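Local atomic coordinates of ABC transporter periplasmic-binding protein YtfQ (Mycobacterium smegmatis, PDB entry 6HB0), a protein that probably captures a sugar, most likely L-arabinofuranose, outside the cell membrane and hands it to an ABC transporter for uptake. Residues Ala80-Val85 with Leu105-Val110; Gly59-Gln64 with Thr87-Val92; Lys53-Asn58 with Arg69-Gln74; Glu39-Ala44 with Asn264-Pro269. All coordinates share one frame; numbering follows the deposited sequence.

Interaction 1. Residues Ala80-Val85 with Leu105-Val110; sequences AFSPVV and LTDRAV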
loop_
_atom_site.group_PDB
_atom_site.type_symbol
_atom_site.label_atom_id
_atom_site.label_comp_id
_atom_site.label_asym_id
_atom_site.label_seq_id
_atom_site.Cartn_x
_atom_site.Cartn_y
_atom_site.Cartn_z
ATOM N N ALA A 80 14.160 -4.749 -13.362
ATOM C CA ALA A 80 13.171 -4.102 -12.561
ATOM C C ALA A 80 13.807 -3.805 -11.228
ATOM O O ALA A 80 14.678 -4.531 -10.765
ATOM C CB ALA A 80 11.949 -4.986 -12.396
ATOM N N PHE A 81 13.378 -2.705 -10.632
ATOM C CA PHE A 81 13.793 -2.433 -9.277
ATOM C C PHE A 81 12.800 -1.563 -8.550
ATOM O O PHE A 81 11.957 -0.919 -9.147
ATOM C CB PHE A 81 15.187 -1.812 -9.226
ATOM C CG PHE A 81 15.291 -0.426 -9.812
ATOM C CD1 PHE A 81 15.338 -0.240 -11.184
ATOM C CD2 PHE A 81 15.488 0.686 -8.978
ATOM C CE1 PHE A 81 15.490 1.001 -11.727
ATOM C CE2 PHE A 81 15.646 1.942 -9.526
ATOM C CZ PHE A 81 15.620 2.101 -10.905
ATOM N N SER A 82 12.925 -1.626 -7.245
ATOM C CA SER A 82 12.144 -0.897 -6.285
ATOM C C SER A 82 13.065 0.203 -5.734
ATOM O O SER A 82 13.909 -0.081 -4.890
ATOM C CB SER A 82 11.761 -1.916 -5.215
ATOM O OG SER A 82 11.035 -1.377 -4.174
ATOM N N PRO A 83 12.938 1.433 -6.239
ATOM C CA PRO A 83 13.900 2.510 -5.927
ATOM C C PRO A 83 13.947 2.830 -4.438
ATOM O O PRO A 83 12.924 3.081 -3.838
ATOM C CB PRO A 83 13.356 3.728 -6.686
ATOM C CG PRO A 83 12.437 3.178 -7.730
ATOM C CD PRO A 83 11.924 1.859 -7.219
ATOM N N VAL A 84 15.128 2.812 -3.841
ATOM C CA VAL A 84 15.258 3.134 -2.440
ATOM C C VAL A 84 14.938 4.614 -2.232
ATOM O O VAL A 84 14.443 4.978 -1.196
ATOM C CB VAL A 84 16.652 2.764 -1.892
ATOM C CG1 VAL A 84 17.783 3.269 -2.756
ATOM C CG2 VAL A 84 16.852 3.340 -0.515
ATOM N N VAL A 85 15.228 5.443 -3.224
ATOM C CA VAL A 85 14.895 6.863 -3.203
ATOM C C VAL A 85 14.324 7.260 -4.550
ATOM O O VAL A 85 14.553 6.569 -5.555
ATOM C CB VAL A 85 16.119 7.786 -2.878
ATOM C CG1 VAL A 85 16.604 7.563 -1.463
ATOM C CG2 VAL A 85 17.210 7.609 -3.910
ATOM N N LEU A 105 9.824 -0.076 -13.040
ATOM C CA LEU A 105 9.882 0.367 -11.622
ATOM C C LEU A 105 8.773 -0.206 -10.798
ATOM O O LEU A 105 7.617 -0.228 -11.246
ATOM C CB LEU A 105 9.760 1.877 -11.569
ATOM C CG LEU A 105 10.839 2.620 -12.330
ATOM C CD1 LEU A 105 10.627 4.104 -12.281
ATOM C CD2 LEU A 105 12.215 2.252 -11.810
ATOM N N THR A 106 9.094 -0.625 -9.576
ATOM C CA THR A 106 8.086 -1.123 -8.687
ATOM C C THR A 106 8.085 -0.359 -7.364
ATOM O O THR A 106 9.125 0.125 -6.868
ATOM C CB THR A 106 8.268 -2.619 -8.388
ATOM O OG1 THR A 106 9.467 -2.806 -7.652
ATOM C CG2 THR A 106 8.389 -3.438 -9.649
ATOM N N ASP A 107 6.905 -0.275 -6.784
ATOM C CA ASP A 107 6.686 0.169 -5.385
ATOM C C ASP A 107 6.817 1.695 -5.162
ATOM O O ASP A 107 5.944 2.292 -4.529
ATOM C CB ASP A 107 7.569 -0.586 -4.351
ATOM C CG ASP A 107 7.561 -2.135 -4.532
ATOM O OD1 ASP A 107 6.443 -2.774 -4.468
ATOM O OD2 ASP A 107 8.699 -2.714 -4.699
ATOM N N ARG A 108 7.893 2.325 -5.620
ATOM C CA ARG A 108 8.078 3.743 -5.410
ATOM C C ARG A 108 8.418 4.387 -6.754
ATOM O O ARG A 108 9.210 3.854 -7.523
ATOM C CB ARG A 108 9.197 3.977 -4.411
ATOM C CG ARG A 108 9.499 5.455 -4.159
ATOM C CD ARG A 108 10.886 5.667 -3.556
ATOM N NE ARG A 108 11.045 4.878 -2.340
ATOM C CZ ARG A 108 10.537 5.192 -1.159
ATOM N NH1 ARG A 108 10.742 4.385 -0.135
ATOM N NH2 ARG A 108 9.829 6.301 -0.988
ATOM N N ALA A 109 7.764 5.503 -7.040
ATOM C CA ALA A 109 7.923 6.246 -8.284
ATOM C C ALA A 109 9.205 7.048 -8.260
ATOM O O ALA A 109 9.680 7.381 -7.202
ATOM C CB ALA A 109 6.768 7.211 -8.435
ATOM N N VAL A 110 9.767 7.345 -9.411
ATOM C CA VAL A 110 10.954 8.192 -9.449
ATOM C C VAL A 110 10.674 9.554 -10.043
ATOM O O VAL A 110 9.720 9.731 -10.774
ATOM C CB VAL A 110 12.129 7.554 -10.200
ATOM C CG1 VAL A 110 12.558 6.280 -9.482
ATOM C CG2 VAL A 110 11.782 7.381 -11.666
#

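Interaction 2. Residues Gly59-Gln64 with Thr87-Val92; sequences GEQEKQ and TGWDAV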
loop_
_atom_site.group_PDB
_atom_site.type_symbol
_atom_site.label_atom_id
_atom_site.label_comp_id
_atom_site.label_asym_id
_atom_site.label_seq_id
_atom_site.Cartn_x
_atom_site.Cartn_y
_atom_site.Cartn_z
ATOM N N GLY A 59 19.296 -1.133 1.583
ATOM C CA GLY A 59 18.843 0.246 1.837
ATOM C C GLY A 59 19.571 1.366 1.097
ATOM O O GLY A 59 19.212 2.537 1.245
ATOM N N GLU A 60 20.575 1.053 0.276
ATOM C CA GLU A 60 21.501 2.085 -0.193
ATOM C C GLU A 60 21.484 2.280 -1.696
ATOM O O GLU A 60 21.712 1.324 -2.440
ATOM C CB GLU A 60 22.922 1.767 0.284
ATOM C CG GLU A 60 23.233 2.481 1.596
ATOM C CD GLU A 60 24.433 1.925 2.337
ATOM O OE1 GLU A 60 24.522 2.198 3.564
ATOM O OE2 GLU A 60 25.268 1.218 1.711
ATOM N N GLN A 61 21.303 3.533 -2.136
ATOM C CA GLN A 61 21.228 3.805 -3.558
ATOM C C GLN A 61 22.462 3.374 -4.357
ATOM O O GLN A 61 22.329 2.833 -5.464
ATOM C CB GLN A 61 20.930 5.280 -3.831
ATOM C CG GLN A 61 20.745 5.535 -5.337
ATOM C CD GLN A 61 20.412 6.933 -5.672
ATOM O OE1 GLN A 61 21.068 7.846 -5.203
ATOM N NE2 GLN A 61 19.380 7.112 -6.510
ATOM N N GLU A 62 23.659 3.560 -3.815
ATOM C CA GLU A 62 24.848 3.268 -4.626
ATOM C C GLU A 62 24.940 1.765 -4.898
ATOM O O GLU A 62 25.333 1.364 -5.976
ATOM C CB GLU A 62 26.146 3.843 -4.001
ATOM C CG GLU A 62 26.086 5.366 -3.705
ATOM C CD GLU A 62 26.560 6.292 -4.834
ATOM O OE1 GLU A 62 27.648 6.928 -4.683
ATOM O OE2 GLU A 62 25.829 6.436 -5.852
ATOM N N LYS A 63 24.527 0.955 -3.931
ATOM C CA LYS A 63 24.462 -0.485 -4.083
ATOM C C LYS A 63 23.320 -0.940 -5.027
ATOM O O LYS A 63 23.457 -1.902 -5.737
ATOM C CB LYS A 63 24.303 -1.093 -2.698
ATOM C CG LYS A 63 24.541 -2.597 -2.673
ATOM C CD LYS A 63 25.441 -3.056 -1.518
ATOM C CE LYS A 63 25.531 -4.582 -1.456
ATOM N NZ LYS A 63 25.742 -5.062 -0.058
ATOM N N GLN A 64 22.182 -0.233 -5.048
ATOM C CA GLN A 64 21.176 -0.496 -6.074
ATOM C C GLN A 64 21.683 -0.149 -7.467
ATOM O O GLN A 64 21.495 -0.889 -8.407
ATOM C CB GLN A 64 19.904 0.258 -5.709
ATOM C CG GLN A 64 18.654 -0.287 -6.345
ATOM C CD GLN A 64 17.432 0.039 -5.510
ATOM O OE1 GLN A 64 17.298 1.184 -5.047
ATOM N NE2 GLN A 64 16.504 -0.919 -5.392
ATOM N N THR A 87 15.073 9.899 -6.501
ATOM C CA THR A 87 15.900 10.704 -7.393
ATOM C C THR A 87 17.280 10.163 -7.578
ATOM O O THR A 87 17.805 9.457 -6.741
ATOM C CB THR A 87 16.116 12.146 -6.817
ATOM O OG1 THR A 87 14.870 12.669 -6.382
ATOM C CG2 THR A 87 16.648 13.072 -7.905
ATOM N N GLY A 88 17.904 10.540 -8.680
ATOM C CA GLY A 88 19.275 10.205 -8.935
ATOM C C GLY A 88 19.488 8.945 -9.750
ATOM O O GLY A 88 20.574 8.373 -9.754
ATOM N N TRP A 89 18.463 8.537 -10.486
ATOM C CA TRP A 89 18.553 7.369 -11.324
ATOM C C TRP A 89 18.870 7.647 -12.774
ATOM O O TRP A 89 19.095 6.695 -13.536
ATOM C CB TRP A 89 17.242 6.575 -11.254
ATOM C CG TRP A 89 16.863 6.238 -9.888
ATOM C CD1 TRP A 89 15.907 6.843 -9.108
ATOM C CD2 TRP A 89 17.475 5.249 -9.078
ATOM N NE1 TRP A 89 15.901 6.272 -7.860
ATOM C CE2 TRP A 89 16.849 5.289 -7.822
ATOM C CE3 TRP A 89 18.466 4.296 -9.308
ATOM C CZ2 TRP A 89 17.162 4.424 -6.824
ATOM C CZ3 TRP A 89 18.808 3.452 -8.276
ATOM C CH2 TRP A 89 18.143 3.509 -7.077
ATOM N N ASP A 90 18.850 8.896 -13.203
ATOM C CA ASP A 90 18.875 9.165 -14.647
ATOM C C ASP A 90 20.121 8.636 -15.330
ATOM O O ASP A 90 20.030 8.117 -16.440
ATOM C CB ASP A 90 18.702 10.648 -14.962
ATOM C CG ASP A 90 17.286 11.124 -14.797
ATOM O OD1 ASP A 90 16.383 10.305 -14.470
ATOM O OD2 ASP A 90 17.072 12.349 -14.972
ATOM N N ALA A 91 21.269 8.729 -14.664
ATOM C CA ALA A 91 22.523 8.255 -15.227
ATOM C C ALA A 91 22.517 6.741 -15.431
ATOM O O ALA A 91 22.798 6.264 -16.539
ATOM C CB ALA A 91 23.684 8.620 -14.340
ATOM N N VAL A 92 22.222 5.981 -14.387
ATOM C CA VAL A 92 22.184 4.541 -14.580
ATOM C C VAL A 92 21.072 4.076 -15.560
ATOM O O VAL A 92 21.223 3.094 -16.317
ATOM C CB VAL A 92 22.156 3.806 -13.248
ATOM C CG1 VAL A 92 20.780 3.803 -12.608
ATOM C CG2 VAL A 92 22.591 2.364 -13.438
#

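Interaction 3. Residues Lys53-Asn58 with Arg69-Gln74; sequences KFADAN and RSFIQQ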
loop_
_atom_site.group_PDB
_atom_site.type_symbol
_atom_site.label_atom_id
_atom_site.label_comp_id
_atom_site.label_asym_id
_atom_site.label_seq_id
_atom_site.Cartn_x
_atom_site.Cartn_y
_atom_site.Cartn_z
ATOM N N LYS A 53 16.878 -13.032 -11.435
ATOM C CA LYS A 53 18.129 -12.803 -10.737
ATOM C C LYS A 53 17.894 -11.699 -9.736
ATOM O O LYS A 53 17.623 -10.565 -10.128
ATOM C CB LYS A 53 19.222 -12.391 -11.722
ATOM C CG LYS A 53 19.503 -13.424 -12.790
ATOM C CD LYS A 53 20.880 -13.207 -13.356
ATOM C CE LYS A 53 21.895 -14.062 -12.615
ATOM N NZ LYS A 53 21.882 -15.420 -13.222
ATOM N N PHE A 54 18.012 -12.040 -8.464
ATOM C CA PHE A 54 17.809 -11.120 -7.359
ATOM C C PHE A 54 19.079 -10.411 -6.925
ATOM O O PHE A 54 20.135 -11.000 -6.881
ATOM C CB PHE A 54 17.334 -11.840 -6.098
ATOM C CG PHE A 54 15.857 -11.881 -5.916
ATOM C CD1 PHE A 54 15.101 -10.726 -5.933
ATOM C CD2 PHE A 54 15.227 -13.096 -5.676
ATOM C CE1 PHE A 54 13.728 -10.772 -5.784
ATOM C CE2 PHE A 54 13.851 -13.159 -5.494
ATOM C CZ PHE A 54 13.099 -11.991 -5.544
ATOM N N ALA A 55 18.960 -9.132 -6.606
ATOM C CA ALA A 55 20.004 -8.407 -5.903
ATOM C C ALA A 55 19.375 -7.669 -4.732
ATOM O O ALA A 55 18.191 -7.300 -4.769
ATOM C CB ALA A 55 20.692 -7.420 -6.829
ATOM N N ASP A 56 20.187 -7.473 -3.683
ATOM C CA ASP A 56 19.803 -6.750 -2.450
ATOM C C ASP A 56 20.696 -5.506 -2.316
ATOM O O ASP A 56 21.919 -5.611 -2.232
ATOM C CB ASP A 56 19.944 -7.676 -1.210
ATOM C CG ASP A 56 19.441 -7.041 0.114
ATOM O OD1 ASP A 56 18.695 -6.034 0.098
ATOM O OD2 ASP A 56 19.799 -7.576 1.195
ATOM N N ALA A 57 20.063 -4.334 -2.300
ATOM C CA ALA A 57 20.774 -3.058 -2.172
ATOM C C ALA A 57 21.093 -2.658 -0.709
ATOM O O ALA A 57 21.812 -1.667 -0.469
ATOM C CB ALA A 57 19.961 -1.955 -2.832
ATOM N N ASN A 58 20.529 -3.379 0.259
ATOM C CA ASN A 58 20.740 -3.064 1.678
ATOM C C ASN A 58 20.471 -1.604 1.995
ATOM O O ASN A 58 21.318 -0.914 2.555
ATOM C CB ASN A 58 22.160 -3.463 2.109
ATOM C CG ASN A 58 22.161 -4.648 3.071
ATOM O OD1 ASN A 58 22.785 -4.596 4.130
ATOM N ND2 ASN A 58 21.435 -5.715 2.715
ATOM N N ARG A 69 23.948 -2.058 -12.736
ATOM C CA ARG A 69 25.085 -2.168 -13.640
ATOM C C ARG A 69 25.520 -3.606 -13.840
ATOM O O ARG A 69 25.845 -3.989 -14.951
ATOM C CB ARG A 69 26.277 -1.368 -13.109
ATOM C CG ARG A 69 26.008 0.109 -13.137
ATOM C CD ARG A 69 27.185 0.932 -12.706
ATOM N NE ARG A 69 26.899 2.290 -13.151
ATOM C CZ ARG A 69 27.195 3.374 -12.471
ATOM N NH1 ARG A 69 27.785 3.277 -11.294
ATOM N NH2 ARG A 69 26.877 4.558 -12.964
ATOM N N SER A 70 25.503 -4.386 -12.774
ATOM C CA SER A 70 25.851 -5.791 -12.886
ATOM C C SER A 70 24.821 -6.557 -13.732
ATOM O O SER A 70 25.196 -7.409 -14.566
ATOM C CB SER A 70 26.033 -6.391 -11.514
ATOM O OG SER A 70 25.969 -7.791 -11.581
ATOM N N PHE A 71 23.537 -6.221 -13.606
ATOM C CA PHE A 71 22.565 -6.830 -14.508
ATOM C C PHE A 71 22.830 -6.482 -15.955
ATOM O O PHE A 71 22.604 -7.330 -16.837
ATOM C CB PHE A 71 21.104 -6.422 -14.182
ATOM C CG PHE A 71 20.608 -6.903 -12.865
ATOM C CD1 PHE A 71 20.933 -8.166 -12.391
ATOM C CD2 PHE A 71 19.722 -6.128 -12.131
ATOM C CE1 PHE A 71 20.461 -8.618 -11.169
ATOM C CE2 PHE A 71 19.239 -6.586 -10.916
ATOM C CZ PHE A 71 19.611 -7.835 -10.428
ATOM N N ILE A 72 23.258 -5.245 -16.228
ATOM C CA ILE A 72 23.598 -4.877 -17.586
ATOM C C ILE A 72 24.754 -5.752 -18.082
ATOM O O ILE A 72 24.674 -6.308 -19.180
ATOM C CB ILE A 72 24.012 -3.418 -17.726
ATOM C CG1 ILE A 72 22.841 -2.489 -17.423
ATOM C CG2 ILE A 72 24.544 -3.145 -19.137
ATOM C CD1 ILE A 72 23.294 -1.058 -17.261
ATOM N N GLN A 73 25.791 -5.883 -17.257
ATOM C CA GLN A 73 26.931 -6.778 -17.549
ATOM C C GLN A 73 26.511 -8.214 -17.775
ATOM O O GLN A 73 27.001 -8.847 -18.679
ATOM C CB GLN A 73 27.988 -6.717 -16.424
ATOM C CG GLN A 73 28.731 -5.380 -16.405
ATOM C CD GLN A 73 29.063 -4.878 -17.819
ATOM O OE1 GLN A 73 29.973 -5.406 -18.478
ATOM N NE2 GLN A 73 28.311 -3.870 -18.303
ATOM N N GLN A 74 25.594 -8.721 -16.965
ATOM C CA GLN A 74 25.114 -10.097 -17.114
ATOM C C GLN A 74 24.201 -10.320 -18.340
ATOM O O GLN A 74 23.795 -11.441 -18.573
ATOM C CB GLN A 74 24.361 -10.540 -15.860
ATOM C CG GLN A 74 25.187 -10.603 -14.594
ATOM C CD GLN A 74 24.321 -10.748 -13.364
ATOM O OE1 GLN A 74 23.563 -11.697 -13.231
ATOM N NE2 GLN A 74 24.437 -9.800 -12.448
#

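Interaction 4. Residues Glu39-Ala44 with Asn264-Pro269; sequences ESIKSA and NPLLGP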
loop_
_atom_site.group_PDB
_atom_site.type_symbol
_atom_site.label_atom_id
_atom_site.label_comp_id
_atom_site.label_asym_id
_atom_site.label_seq_id
_atom_site.Cartn_x
_atom_site.Cartn_y
_atom_site.Cartn_z
ATOM N N GLU A 39 9.037 -13.203 -1.499
ATOM C CA GLU A 39 8.322 -14.458 -1.799
ATOM C C GLU A 39 7.334 -14.320 -2.973
ATOM O O GLU A 39 7.207 -15.242 -3.774
ATOM C CB GLU A 39 7.674 -15.099 -0.537
ATOM C CG GLU A 39 6.489 -14.369 0.151
ATOM C CD GLU A 39 6.921 -13.373 1.272
ATOM O OE1 GLU A 39 6.069 -13.003 2.132
ATOM O OE2 GLU A 39 8.133 -12.976 1.309
ATOM N N SER A 40 6.684 -13.166 -3.105
ATOM C CA SER A 40 5.713 -12.943 -4.175
ATOM C C SER A 40 6.363 -12.832 -5.532
ATOM O O SER A 40 5.854 -13.341 -6.543
ATOM C CB SER A 40 4.899 -11.671 -3.882
ATOM O OG SER A 40 4.131 -11.869 -2.683
ATOM N N ILE A 41 7.511 -12.181 -5.556
ATOM C CA ILE A 41 8.235 -11.986 -6.776
ATOM C C ILE A 41 8.891 -13.318 -7.182
ATOM O O ILE A 41 8.808 -13.736 -8.342
ATOM C CB ILE A 41 9.273 -10.865 -6.626
ATOM C CG1 ILE A 41 8.556 -9.528 -6.468
ATOM C CG2 ILE A 41 10.112 -10.772 -7.870
ATOM C CD1 ILE A 41 9.497 -8.384 -6.165
ATOM N N LYS A 42 9.513 -13.994 -6.225
ATOM C CA LYS A 42 10.163 -15.268 -6.543
ATOM C C LYS A 42 9.167 -16.299 -7.054
ATOM O O LYS A 42 9.407 -16.933 -8.109
ATOM C CB LYS A 42 10.920 -15.766 -5.324
ATOM C CG LYS A 42 11.572 -17.126 -5.438
ATOM C CD LYS A 42 12.444 -17.392 -4.206
ATOM C CE LYS A 42 12.903 -18.849 -4.086
ATOM N NZ LYS A 42 11.794 -19.836 -4.348
ATOM N N SER A 43 8.062 -16.458 -6.330
ATOM C CA SER A 43 7.007 -17.419 -6.749
ATOM C C SER A 43 6.350 -17.049 -8.102
ATOM O O SER A 43 6.095 -17.906 -8.938
ATOM C CB SER A 43 5.941 -17.551 -5.676
ATOM O OG SER A 43 5.252 -16.345 -5.500
ATOM N N ALA A 44 6.114 -15.771 -8.335
ATOM C CA ALA A 44 5.491 -15.343 -9.591
ATOM C C ALA A 44 6.423 -15.601 -10.763
ATOM O O ALA A 44 5.951 -15.934 -11.847
ATOM C CB ALA A 44 5.107 -13.862 -9.547
ATOM N N ASN A 264 -3.271 -2.433 -2.777
ATOM C CA ASN A 264 -2.206 -3.427 -2.718
ATOM C C ASN A 264 -0.872 -2.935 -3.314
ATOM O O ASN A 264 -0.810 -2.109 -4.199
ATOM C CB ASN A 264 -2.562 -4.692 -3.502
ATOM C CG ASN A 264 -3.639 -5.524 -2.886
ATOM O OD1 ASN A 264 -4.256 -6.294 -3.601
ATOM N ND2 ASN A 264 -3.843 -5.437 -1.595
ATOM N N PRO A 265 0.222 -3.501 -2.809
ATOM C CA PRO A 265 1.436 -3.418 -3.608
ATOM C C PRO A 265 1.333 -4.297 -4.847
ATOM O O PRO A 265 0.337 -5.038 -5.077
ATOM C CB PRO A 265 2.504 -3.966 -2.672
ATOM C CG PRO A 265 1.772 -4.983 -1.884
ATOM C CD PRO A 265 0.364 -4.424 -1.689
ATOM N N LEU A 266 2.353 -4.200 -5.667
ATOM C CA LEU A 266 2.551 -5.113 -6.778
ATOM C C LEU A 266 2.354 -6.538 -6.263
ATOM O O LEU A 266 2.836 -6.874 -5.187
ATOM C CB LEU A 266 4.007 -4.941 -7.208
ATOM C CG LEU A 266 4.593 -5.919 -8.182
ATOM C CD1 LEU A 266 5.723 -5.157 -8.831
ATOM C CD2 LEU A 266 5.151 -7.154 -7.529
ATOM N N LEU A 267 1.697 -7.389 -7.032
ATOM C CA LEU A 267 1.438 -8.775 -6.570
ATOM C C LEU A 267 2.483 -9.788 -7.101
ATOM O O LEU A 267 2.819 -10.780 -6.422
ATOM C CB LEU A 267 0.055 -9.221 -7.031
ATOM C CG LEU A 267 -1.121 -8.486 -6.396
ATOM C CD1 LEU A 267 -2.403 -9.221 -6.769
ATOM C CD2 LEU A 267 -0.956 -8.376 -4.881
ATOM N N GLY A 268 2.940 -9.567 -8.320
ATOM C CA GLY A 268 4.024 -10.392 -8.890
ATOM C C GLY A 268 3.722 -10.769 -10.307
ATOM O O GLY A 268 4.524 -10.550 -11.164
ATOM N N PRO A 269 2.531 -11.324 -10.561
ATOM C CA PRO A 269 2.239 -11.795 -11.908
ATOM C C PRO A 269 2.174 -10.713 -12.925
ATOM O O PRO A 269 2.570 -10.905 -14.087
ATOM C CB PRO A 269 0.871 -12.463 -11.752
ATOM C CG PRO A 269 0.935 -12.970 -10.381
ATOM C CD PRO A 269 1.556 -11.851 -9.601
HETATM O O HOH W 1 1.934 -11.004 -3.939
#

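Interaction 1. Residues Ala80-Val85 with Leu105-Val110
With chi1 at 178°, Ser82 swings OG away from its backbone N, and Asp107 keeps CG beside its backbone N (chi1 -48°); together these rotations bring Ser82 OG to 2.7 Å from Asp107 OD2. The serine donates to the anti lone pair of that oxygen. Thr106 OG1 also donates to OD2, from above the carboxylate plane, so one oxygen takes two hydroxyl bonds while OD1 accepts from the backbone N of Ala36. The carboxylate is thereby pinned at both oxygens.

Just before this point the strands are paired in parallel, with Thr106 N giving a bond of 2.9 Å to Phe81 O. On the face shared by Phe81 and Leu105 the two side chains run alongside each other, and Leu105 CD2 sits over one face of the Phe81 ring, 3.8 Å from its centroid. Pro83 follows, its CG 3.6 Å from Val110 CG1. Arg108 reaches across to the 80-85 loop; its NE bonds Pro83 O at 3.0 Å, with that oxygen in the guanidinium plane but the N-H aimed imperfectly (137°).

The two strands, 78-81 and 103-106, are neighbours in a parallel sheet and are joined through helix 90-98. This is the beta-alpha-beta unit of a periplasmic binding protein lobe, with the side-chain hydrogen bonds gathered where the strands end and their loops begin.

Interaction 2. Residues Gly59-Gln64 with Thr87-Val92
Gln61, in the first turn of helix 61-73, faces Gly88 in the loop leading into helix 90-98, and their CA atoms, 8.6 Å apart, are the nearest CA pair across the contact. Glu60 is the N-cap of the first helix, and its carbonyl accepts the backbone N of Gln64. Gly88 has a positive phi of 94°, a conformation that favours glycine, and it lies where the Gln61 amide comes in.

The Gln61 side chain runs out extended, with CG anti to the backbone N (chi1 -176°), and reaches the other segment. Its NE2 donates to Thr87 O at 2.8 Å, the N-H bending to 149° and the oxygen tilted somewhat out of the amide plane. The same nitrogen lies over the Trp89 indole, 3.4 Å above the plane and close to its centre, with amide and ring planes nearly perpendicular. Gln61 CG lies over the same indole as a CH-pi contact, 4.2 Å from the centroid of the six-membered ring.

Helices 61-73 and 90-98 both belong to the alternating alpha/beta architecture of this lobe, and here their N-terminal ends meet beyond the C-terminal ends of the strands. Gln64, one turn after Gln61, brings OE1 to 3.2 Å from Trp89 CH2. The amide bonds the loop after strand 78-81, OE1 to Val84 N and NE2 to Ser82 O, and NE2 also reaches Ala25 O of strand 21-26. The indole is held as well, since Trp89 NE1 bonds Val85 O and its ring meets that of Phe81.

Interaction 3. Residues Lys53-Asn58 with Arg69-Gln74
Lys53 meets Phe71 and Gln74 in turn as its side chain leaves the edge strand. CB packs 4.0 Å from Phe71 CE1, at the outer end of the aromatic ring. A near-extended chi2 then brings CD to 3.1 Å from Gln74 OE1, and the bend at chi3 (93°) keeps CE beside the same oxygen, Gln74 OE1, at 3.0 Å. The last torsion sets NZ farther off, 4.1 Å from Gln74 OE1, so the lysine touches the glutamine through its methylenes. The amide is held from its other end, because Gln74 NE2 donates in the amide plane to Ser70 OG, one helical turn earlier.

The Phe71 ring reaches from the helix toward the strand, and its CZ packs 3.8 Å from Ala55 CB and 3.4 Å from Lys53 O. Phe54 turns to the other side of the sheet, onto helix 38-48.

Helix 61-73 runs nearly antiparallel to strand 51-56, at 155° between the short segments, their axes approaching to 10.5 Å. A helix laid back over the strand that precedes it, across the outermost strand of the parallel sheet, is the alpha/beta layering of a Rossmann-like periplasmic binding protein lobe.

Interaction 4. Residues Glu39-Ala44 with Asn264-Pro269
Ser40 lays its CB 3.4 Å from Leu267 O, on the flank of helix 38-48 that faces the loop 264-269. Its hydroxyl stands beside the backbone N and is tied to the loop through a water, which lies 2.7 Å from Ser40 OG and donates to Leu267 O over 2.6 Å. The same OG is bonded to Asn37 ND2, in the residues just before the helix, so the serine joins the helix start to the loop.

Ile41 comes next and turns mostly toward the sheet, packing on Leu52 and Phe54. Its CG1 still meets Leu266 CD2 at 4.3 Å, a loose apolar touch. The nearest CA pair across the contact is here, Ile41 and Gly268, only 5.0 Å apart. Gly268 suits such proximity: it has no side chain, and its phi of 136° is one that glycine adopts readily.

Ser43 faces another way and folds its hydroxyl back onto Glu39 O, which also accepts the Ser43 backbone N. Ala44, one turn after Ser40, completes the contact with its methyl CB 3.5 Å from Gly268 C and 4.1 Å from Pro269 CD.

Gly268 is the N-cap of helix 269-279, whose Glu270 bonds back to the backbone N atoms of Leu267 and Gly268. The loop follows strand 259-263 of the other sheet, so this is a chain crossing from one lobe to the other, as in the two-lobed periplasmic binding protein fold.

Interactions 1, 2 and 3 follow the alternating strands and helices of one lobe, whereas interaction 4 brings in chain arriving from the other sheet. Interactions 2 and 3 use opposite ends of helix 61-73, and the Gln64 amide ties interaction 2 to the loop of interaction 1. Leu266 of interaction 4 packs on Thr106 of interaction 1, and Phe54 of interaction 3 on Ile41 and Lys42. Interactions 1, 2 and 4 are partly buried: the first mixes strand pairing with hydroxyl-carboxylate bonds, the second sets an amide over an indole, the last combines close backbone packing at a glycine with a bridging water. Interaction 3, at the surface, has no hydrogen bond across it; a ring and methylenes pack against carbon and oxygen atoms.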